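Long-range contacts in haloalkane dehalogenase (PDB 4MJ3), which probably catalyses the hydrolytic removal of halide from haloalkanes, giving the corresponding alcohols, and belongs to the alpha/beta hydrolase fold: residues A[34-39]-A[85-90]; A[53-58]-A[207-212]. One frame throughout, in Å; residues are numbered along the deposited sequence.

Interaction 1 of 2, residues A[34-39]-A[85-90]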
ATOM      1  N   LEU A  34      14.249   0.325 -13.490  1.00 12.93           N
ATOM      2  CA  LEU A  34      14.146   0.868 -12.142  1.00 13.25           C
ATOM      3  C   LEU A  34      14.354  -0.239 -11.131  1.00 13.03           C
ATOM      4  O   LEU A  34      13.853  -1.349 -11.330  1.00 12.70           O
ATOM      5  CB  LEU A  34      12.753   1.452 -11.887  1.00 14.62           C
ATOM      6  CG  LEU A  34      12.247   2.540 -12.807  1.00 15.30           C
ATOM      7  CD1 LEU A  34      10.731   2.750 -12.707  1.00 14.65           C
ATOM      8  CD2 LEU A  34      12.948   3.834 -12.503  1.00 20.09           C
ATOM      9  N   ARG A  35      15.049   0.058 -10.048  1.00 10.84           N
ATOM     10  CA  ARG A  35      15.188  -0.880  -8.959  1.00 11.28           C
ATOM     11  C   ARG A  35      14.091  -0.646  -7.935  1.00 12.23           C
ATOM     12  O   ARG A  35      13.809   0.504  -7.579  1.00 11.58           O
ATOM     13  CB  ARG A  35      16.562  -0.748  -8.299  1.00 11.73           C
ATOM     14  CG  ARG A  35      16.913  -1.894  -7.376  1.00 13.23           C
ATOM     15  CD  ARG A  35      18.311  -1.773  -6.780  1.00 14.11           C
ATOM     16  NE  ARG A  35      18.384  -0.686  -5.817  1.00 12.64           N
ATOM     17  CZ  ARG A  35      19.369  -0.489  -4.951  1.00 12.61           C
ATOM     18  NH1 ARG A  35      20.401  -1.315  -4.904  1.00 13.99           N
ATOM     19  NH2 ARG A  35      19.302   0.520  -4.093  1.00 12.17           N
HETATM   20  N   MSE A  36      13.501  -1.744  -7.448  1.00 10.60           N
HETATM   21  CA  MSE A  36      12.474  -1.683  -6.402  1.00 10.33           C
HETATM   22  C   MSE A  36      12.960  -2.487  -5.232  1.00  9.92           C
HETATM   23  O   MSE A  36      13.527  -3.576  -5.389  1.00 11.36           O
HETATM   24  CB  MSE A  36      11.138  -2.209  -6.899  1.00 10.25           C
HETATM   25  CG  MSE A  36      10.538  -1.281  -7.961  1.00 11.88           C
HETATM   26 SE   MSE A  36       8.884  -1.971  -8.766  1.00 10.18          SE
HETATM   27  CE  MSE A  36       7.700  -1.707  -7.218  1.00 11.24           C
ATOM     28  N   HIS A  37      12.742  -1.938  -4.048  1.00 10.25           N
ATOM     29  CA  HIS A  37      13.129  -2.570  -2.810  1.00 11.03           C
ATOM     30  C   HIS A  37      11.977  -3.402  -2.251  1.00 11.34           C
ATOM     31  O   HIS A  37      10.815  -3.000  -2.331  1.00 11.48           O
ATOM     32  CB  HIS A  37      13.509  -1.509  -1.801  1.00 10.96           C
ATOM     33  CG  HIS A  37      13.660  -2.017  -0.395  1.00 13.23           C
ATOM     34  ND1 HIS A  37      12.765  -1.706   0.602  1.00 12.59           N
ATOM     35  CD2 HIS A  37      14.615  -2.786   0.186  1.00 13.07           C
ATOM     36  CE1 HIS A  37      13.149  -2.265   1.736  1.00 14.50           C
ATOM     37  NE2 HIS A  37      14.261  -2.947   1.507  1.00 13.76           N
ATOM     38  N   TYR A  38      12.302  -4.549  -1.681  1.00 11.71           N
ATOM     39  CA  TYR A  38      11.322  -5.350  -0.939  1.00 12.25           C
ATOM     40  C   TYR A  38      11.971  -6.079   0.231  1.00 11.89           C
ATOM     41  O   TYR A  38      13.202  -6.212   0.287  1.00 13.22           O
ATOM     42  CB  TYR A  38      10.606  -6.334  -1.873  1.00 13.25           C
ATOM     43  CG  TYR A  38      11.429  -7.523  -2.347  1.00 14.59           C
ATOM     44  CD1 TYR A  38      12.361  -7.391  -3.386  1.00 14.83           C
ATOM     45  CD2 TYR A  38      11.281  -8.779  -1.765  1.00 14.54           C
ATOM     46  CE1 TYR A  38      13.110  -8.479  -3.815  1.00 17.11           C
ATOM     47  CE2 TYR A  38      12.027  -9.864  -2.193  1.00 16.46           C
ATOM     48  CZ  TYR A  38      12.937  -9.718  -3.213  1.00 17.33           C
ATOM     49  OH  TYR A  38      13.636 -10.820  -3.634  1.00 15.36           O
ATOM     50  N   LEU A  39      11.119  -6.519   1.153  1.00 14.29           N
ATOM     51  CA  LEU A  39      11.485  -7.374   2.277  1.00 14.78           C
ATOM     52  C   LEU A  39      10.875  -8.737   2.051  1.00 16.68           C
ATOM     53  O   LEU A  39       9.753  -8.836   1.534  1.00 15.45           O
ATOM     54  CB  LEU A  39      10.883  -6.829   3.567  1.00 18.04           C
ATOM     55  CG  LEU A  39      11.160  -5.380   3.921  1.00 21.74           C
ATOM     56  CD1 LEU A  39      10.488  -5.058   5.239  1.00 21.45           C
ATOM     57  CD2 LEU A  39      12.660  -5.131   3.975  1.00 23.72           C
ATOM     58  N   GLY A  85      10.308   4.828  -0.250  1.00  8.97           N
ATOM     59  CA  GLY A  85      11.117   3.894   0.495  1.00  9.03           C
ATOM     60  C   GLY A  85      12.513   3.801  -0.077  1.00  9.88           C
ATOM     61  O   GLY A  85      13.149   4.827  -0.317  1.00  8.48           O
ATOM     62  N   ARG A  86      12.981   2.569  -0.266  1.00 10.33           N
ATOM     63  CA  ARG A  86      14.277   2.299  -0.841  1.00 11.11           C
ATOM     64  C   ARG A  86      14.211   1.965  -2.346  1.00 10.84           C
ATOM     65  O   ARG A  86      15.215   1.573  -2.932  1.00 10.67           O
ATOM     66  CB  ARG A  86      14.953   1.192  -0.041  1.00 12.10           C
ATOM     67  CG  ARG A  86      15.102   1.534   1.428  1.00 12.64           C
ATOM     68  CD  ARG A  86      15.867   0.466   2.202  1.00 16.13           C
ATOM     69  NE  ARG A  86      17.296   0.569   1.928  1.00 17.10           N
ATOM     70  CZ  ARG A  86      18.272   0.120   2.704  1.00 18.00           C
ATOM     71  NH1 ARG A  86      18.002  -0.522   3.830  1.00 17.89           N
ATOM     72  NH2 ARG A  86      19.535   0.307   2.327  1.00 21.01           N
ATOM     73  N   SER A  87      13.048   2.167  -2.970  1.00  9.34           N
ATOM     74  CA  SER A  87      12.919   2.014  -4.411  1.00 10.63           C
ATOM     75  C   SER A  87      13.415   3.260  -5.149  1.00  9.29           C
ATOM     76  O   SER A  87      13.524   4.348  -4.568  1.00  8.58           O
ATOM     77  CB  SER A  87      11.486   1.684  -4.816  1.00  9.38           C
ATOM     78  OG  SER A  87      11.084   0.389  -4.341  1.00  9.02           O
ATOM     79  N   ASP A  88      13.774   3.078  -6.409  1.00 10.07           N
ATOM     80  CA  ASP A  88      14.179   4.203  -7.247  1.00  9.86           C
ATOM     81  C   ASP A  88      13.033   5.193  -7.464  1.00  9.67           C
ATOM     82  O   ASP A  88      11.859   4.856  -7.312  1.00  9.07           O
ATOM     83  CB  ASP A  88      14.701   3.708  -8.598  1.00 10.76           C
ATOM     84  CG  ASP A  88      16.093   3.097  -8.506  1.00 11.07           C
ATOM     85  OD1 ASP A  88      16.737   3.218  -7.444  1.00 11.42           O
ATOM     86  OD2 ASP A  88      16.543   2.505  -9.520  1.00 10.90           O
ATOM     87  N   LYS A  89      13.401   6.427  -7.824  1.00 10.00           N
ATOM     88  CA  LYS A  89      12.486   7.557  -7.755  1.00  9.03           C
ATOM     89  C   LYS A  89      12.618   8.446  -9.005  1.00 11.30           C
ATOM     90  O   LYS A  89      13.458   9.347  -9.073  1.00 10.80           O
ATOM     91  CB  LYS A  89      12.732   8.378  -6.479  1.00  9.25           C
ATOM     92  CG  LYS A  89      12.630   7.553  -5.197  1.00  9.28           C
ATOM     93  CD  LYS A  89      12.817   8.379  -3.943  1.00  9.80           C
ATOM     94  CE  LYS A  89      12.541   7.553  -2.704  1.00  9.22           C
ATOM     95  NZ  LYS A  89      13.455   6.393  -2.574  1.00  9.38           N
ATOM     96  N   PRO A  90      11.790   8.175 -10.014  1.00 10.03           N
ATOM     97  CA  PRO A  90      11.661   9.061 -11.148  1.00 10.71           C
ATOM     98  C   PRO A  90      11.506  10.523 -10.679  1.00 10.47           C
ATOM     99  O   PRO A  90      10.831  10.780  -9.674  1.00 10.18           O
ATOM    100  CB  PRO A  90      10.397   8.543 -11.843  1.00 12.17           C
ATOM    101  CG  PRO A  90      10.403   7.073 -11.510  1.00 10.33           C
ATOM    102  CD  PRO A  90      10.921   6.988 -10.120  1.00  9.88           C
TER
HETATM  103  O   HOH W   1      16.680   1.503  -5.289  1.00 13.84           O
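His37 turns CG opposite its own backbone N (chi1 168°), and Arg86 turns CG opposite its carbonyl carbon (chi1 -58°). These torsions lay the Arg86 chain across one face of the imidazole. Arg86 CB makes a CH-pi contact with the His37 ring, 3.8 Å from the centroid, and Arg86 CD sits above the middle of the ring. Beyond the bend at chi3, the Arg86 guanidinium forms a salt bridge with Asp8. His37 ND1 is hydrogen-bonded to Asp80.

Three hydrogen bonds join the segments alongside, one of them backbone to backbone and two to side-chain oxygens. The Asp88 amide donates to Arg35 O over 2.8 Å, almost straight. In return Asp88 OD2 accepts from Arg35 N at 2.9 Å, with the donor well above the carboxylate plane. Ser87 OG accepts from His37 N at 2.9 Å and is also hydrogen-bonded to Asp80 O. One water accepts from Arg35 NE and donates to Arg86 O and to Asp88 OD1, each at 2.8 Å. Leu34 CD2 against Pro90 CG, 4.2 Å apart, adds apolar packing. Lys89 points away; its NZ donates to Gly85 O and Ser87 O, which braces the turn of the loop, and is also hydrogen-bonded to Thr6.

The contact joins an inner strand of the central sheet to the loop that follows strand 75-79. That strand pairs with 33-41 near Leu39. Further along, side-chain groups of Ser87 and Asp88 take up strand N-H groups in place of a regular partner strand.

Arg35 N, Arg35 O and His37 N thus all find partners, although much of 85-90 is irregular. The Asp88 carboxylate also has a salt bridge to Arg5, so it probably stays ionised and helps balance the nearby Arg35 charge.

Interaction 2 of 2, residues A[53-58]-A[207-212]; sequences HGEPSW and AGARQF
The Phe212 ring meets the Glu55 carboxyl group at its edge. Glu55 OE1 lies in the ring plane, 3.5 Å from Phe212 CD2, and the plane of the carboxyl group stands nearly upright to the ring, 81° away. Trp124 and His101 stack with the Phe212 ring, and Phe84 meets it too. Within 53-58, Trp58 CA sits over the centre of one face of the His53 ring. His53 ND1 donates near the ring plane to Gly54 O, on a lone pair, at 2.8 Å. Gly54 O also takes the Ser57 amide, so two donors hold this carbonyl.

Glu55 reaches the helix because its chain bends at chi2 (77°). Glu55 OE2 then comes to 2.6 Å from Ala209 O, while Glu55 CB lies 3.9 Å from Phe212 CD2. Pro56, which follows a cis peptide bond, touches Ala209 loosely through its CB, 4.5 Å from Ala209 CB.

In this fold the turn after strand 48-52 usually gives one amide of the oxyanion hole. The Glu55 amide probably does so here, hydrogen-bonded to Asp123, the probable nucleophile as in related dehalogenases. Helix 207-211 lies between strands 140-145 and 242-244 in sequence, consistent with the cap that covers the active site in this family.

Residue 213 is a proline and has no N-H to give to Ala209 O, the usual bond of a helix at that spacing. Two oxygens as close as Glu55 OE2 and Ala209 O suggest that the acid group holds a proton and gives it to the carbonyl. The aromatic edge of Phe212, slightly positive at its hydrogens, suits Glu55 OE1.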
ATOM      1  N   HIS A  53       2.057  -0.858   0.984  1.00  9.94           N
ATOM      2  CA  HIS A  53       1.909   0.447   1.595  1.00  9.54           C
ATOM      3  C   HIS A  53       1.446   1.427   0.537  1.00  9.53           C
ATOM      4  O   HIS A  53       1.463   1.139  -0.663  1.00 11.84           O
ATOM      5  CB  HIS A  53       3.255   0.907   2.138  1.00 10.11           C
ATOM      6  CG  HIS A  53       4.177   1.407   1.073  1.00 10.43           C
ATOM      7  ND1 HIS A  53       4.149   2.702   0.621  1.00 10.94           N
ATOM      8  CD2 HIS A  53       5.078   0.761   0.298  1.00 10.97           C
ATOM      9  CE1 HIS A  53       5.023   2.849  -0.353  1.00 10.50           C
ATOM     10  NE2 HIS A  53       5.605   1.690  -0.564  1.00 10.38           N
ATOM     11  N   GLY A  54       1.033   2.605   0.995  1.00 10.62           N
ATOM     12  CA  GLY A  54       0.631   3.668   0.104  1.00  9.53           C
ATOM     13  C   GLY A  54       1.367   4.967   0.348  1.00  9.57           C
ATOM     14  O   GLY A  54       2.552   4.998   0.670  1.00  9.40           O
ATOM     15  N   GLU A  55       0.625   6.048   0.179  1.00  9.68           N
ATOM     16  CA  GLU A  55       1.145   7.400   0.241  1.00  9.01           C
ATOM     17  C   GLU A  55       1.214   7.906   1.686  1.00 11.29           C
ATOM     18  O   GLU A  55       0.287   7.680   2.468  1.00 14.41           O
ATOM     19  CB  GLU A  55       0.156   8.275  -0.574  1.00 10.18           C
ATOM     20  CG  GLU A  55       0.259   9.776  -0.374  1.00 10.81           C
ATOM     21  CD  GLU A  55       1.420  10.444  -1.095  1.00  9.02           C
ATOM     22  OE1 GLU A  55       2.323   9.736  -1.555  1.00 10.98           O
ATOM     23  OE2 GLU A  55       1.382  11.698  -1.221  1.00  9.20           O
ATOM     24  N   PRO A  56       2.284   8.639   2.060  1.00  9.47           N
ATOM     25  CA  PRO A  56       3.617   8.773   1.483  1.00 10.26           C
ATOM     26  C   PRO A  56       4.539   7.904   2.345  1.00  9.40           C
ATOM     27  O   PRO A  56       5.529   8.377   2.889  1.00 10.94           O
ATOM     28  CB  PRO A  56       3.944  10.235   1.728  1.00 10.54           C
ATOM     29  CG  PRO A  56       3.251  10.550   3.022  1.00  9.91           C
ATOM     30  CD  PRO A  56       2.152   9.517   3.243  1.00 11.07           C
ATOM     31  N   SER A  57       4.166   6.648   2.514  1.00 10.65           N
ATOM     32  CA  SER A  57       4.878   5.756   3.443  1.00  8.63           C
ATOM     33  C   SER A  57       5.814   4.832   2.670  1.00  9.74           C
ATOM     34  O   SER A  57       6.192   5.125   1.526  1.00  7.49           O
ATOM     35  CB  SER A  57       3.864   4.989   4.282  1.00  8.74           C
ATOM     36  OG  SER A  57       3.102   4.105   3.490  1.00  9.05           O
ATOM     37  N   TRP A  58       6.289   3.784   3.343  1.00  8.46           N
ATOM     38  CA  TRP A  58       7.013   2.704   2.686  1.00  9.35           C
ATOM     39  C   TRP A  58       6.912   1.470   3.562  1.00 10.42           C
ATOM     40  O   TRP A  58       6.120   1.471   4.519  1.00 10.60           O
ATOM     41  CB  TRP A  58       8.458   3.091   2.356  1.00  9.50           C
ATOM     42  CG  TRP A  58       9.393   3.473   3.473  1.00  9.47           C
ATOM     43  CD1 TRP A  58       9.369   4.621   4.216  1.00  9.35           C
ATOM     44  CD2 TRP A  58      10.571   2.751   3.899  1.00  9.19           C
ATOM     45  NE1 TRP A  58      10.444   4.631   5.103  1.00 10.12           N
ATOM     46  CE2 TRP A  58      11.177   3.497   4.923  1.00  9.80           C
ATOM     47  CE3 TRP A  58      11.175   1.547   3.497  1.00 10.39           C
ATOM     48  CZ2 TRP A  58      12.359   3.086   5.544  1.00  9.38           C
ATOM     49  CZ3 TRP A  58      12.329   1.124   4.136  1.00 10.54           C
ATOM     50  CH2 TRP A  58      12.920   1.901   5.120  1.00 10.38           C
ATOM     51  N   ALA A 207       8.777  13.621  -6.161  1.00 11.69           N
ATOM     52  CA  ALA A 207       7.827  13.763  -7.247  1.00 10.26           C
ATOM     53  C   ALA A 207       6.692  12.749  -7.149  1.00 10.15           C
ATOM     54  O   ALA A 207       5.545  13.089  -7.438  1.00 10.67           O
ATOM     55  CB  ALA A 207       8.525  13.674  -8.601  1.00 11.97           C
ATOM     56  N   GLY A 208       7.016  11.516  -6.756  1.00 10.05           N
ATOM     57  CA  GLY A 208       6.006  10.459  -6.612  1.00  9.10           C
ATOM     58  C   GLY A 208       5.067  10.769  -5.457  1.00 10.90           C
ATOM     59  O   GLY A 208       3.858  10.600  -5.560  1.00  8.74           O
ATOM     60  N   ALA A 209       5.649  11.241  -4.355  1.00  8.86           N
ATOM     61  CA  ALA A 209       4.859  11.639  -3.179  1.00  9.93           C
ATOM     62  C   ALA A 209       3.931  12.848  -3.467  1.00  9.40           C
ATOM     63  O   ALA A 209       2.803  12.886  -2.995  1.00  9.54           O
ATOM     64  CB  ALA A 209       5.787  11.923  -1.991  1.00 10.48           C
ATOM     65  N   ARG A 210       4.404  13.821  -4.244  1.00  8.51           N
ATOM     66  CA  ARG A 210       3.550  14.956  -4.615  1.00  8.68           C
ATOM     67  C   ARG A 210       2.454  14.571  -5.606  1.00  8.17           C
ATOM     68  O   ARG A 210       1.369  15.112  -5.551  1.00  9.54           O
ATOM     69  CB  ARG A 210       4.394  16.072  -5.227  1.00  9.08           C
ATOM     70  CG  ARG A 210       5.234  16.802  -4.209  1.00  9.75           C
ATOM     71  CD  ARG A 210       4.417  17.768  -3.368  1.00 10.84           C
ATOM     72  NE  ARG A 210       5.305  18.677  -2.640  1.00 12.36           N
ATOM     73  CZ  ARG A 210       4.921  19.712  -1.900  1.00 12.50           C
ATOM     74  NH1 ARG A 210       3.638  20.009  -1.730  1.00 12.58           N
ATOM     75  NH2 ARG A 210       5.840  20.477  -1.337  1.00 14.02           N
ATOM     76  N   GLN A 211       2.755  13.655  -6.513  1.00  8.48           N
ATOM     77  CA  GLN A 211       1.818  13.325  -7.580  1.00  9.50           C
ATOM     78  C   GLN A 211       0.695  12.391  -7.105  1.00 10.09           C
ATOM     79  O   GLN A 211      -0.416  12.463  -7.650  1.00 10.38           O
ATOM     80  CB  GLN A 211       2.537  12.763  -8.813  1.00 10.63           C
ATOM     81  CG  GLN A 211       1.658  12.591 -10.067  1.00 11.11           C
ATOM     82  CD  GLN A 211       1.058  13.889 -10.600  1.00 12.35           C
ATOM     83  OE1 GLN A 211       1.325  14.989 -10.112  1.00 12.80           O
ATOM     84  NE2 GLN A 211       0.204  13.751 -11.600  1.00 17.77           N
ATOM     85  N   PHE A 212       0.954  11.529  -6.126  1.00  8.59           N
ATOM     86  CA  PHE A 212      -0.030  10.493  -5.793  1.00  9.17           C
ATOM     87  C   PHE A 212      -1.449  10.996  -5.573  1.00  9.91           C
ATOM     88  O   PHE A 212      -2.397  10.450  -6.139  1.00 10.08           O
ATOM     89  CB  PHE A 212       0.365   9.641  -4.574  1.00  9.94           C
ATOM     90  CG  PHE A 212       0.670   8.196  -4.909  1.00 10.09           C
ATOM     91  CD1 PHE A 212       0.000   7.539  -5.938  1.00  9.77           C
ATOM     92  CD2 PHE A 212       1.572   7.483  -4.145  1.00  9.06           C
ATOM     93  CE1 PHE A 212       0.279   6.224  -6.232  1.00 11.38           C
ATOM     94  CE2 PHE A 212       1.881   6.181  -4.453  1.00 10.58           C
ATOM     95  CZ  PHE A 212       1.206   5.532  -5.478  1.00 11.87           C
TER

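Overall arrangement
The centres of interactions 1 and 2 lie about 12 Å apart, and the two touch directly. Trp58 is the main link: Trp58 CB packs 3.3 Å from Gly85 CA, and Trp58 CZ3 lies 3.9 Å from Arg86 CG and 4.2 Å from His37 CE1. On the helix side, Ala207 CB comes within 3.9 Å of Pro90 O. Asp80 is a common neighbour, hydrogen-bonded to His37, Arg86 and Ser87 and touched by Trp58. Interaction 2 adjoins the probable active site, through the Glu55 amide and Asp123. The centre of interaction 1 lies about 14 Å from the centre of the chain, and that of interaction 2 about 10 Å. Interaction 1 sits where the central sheet meets the N-terminal segment.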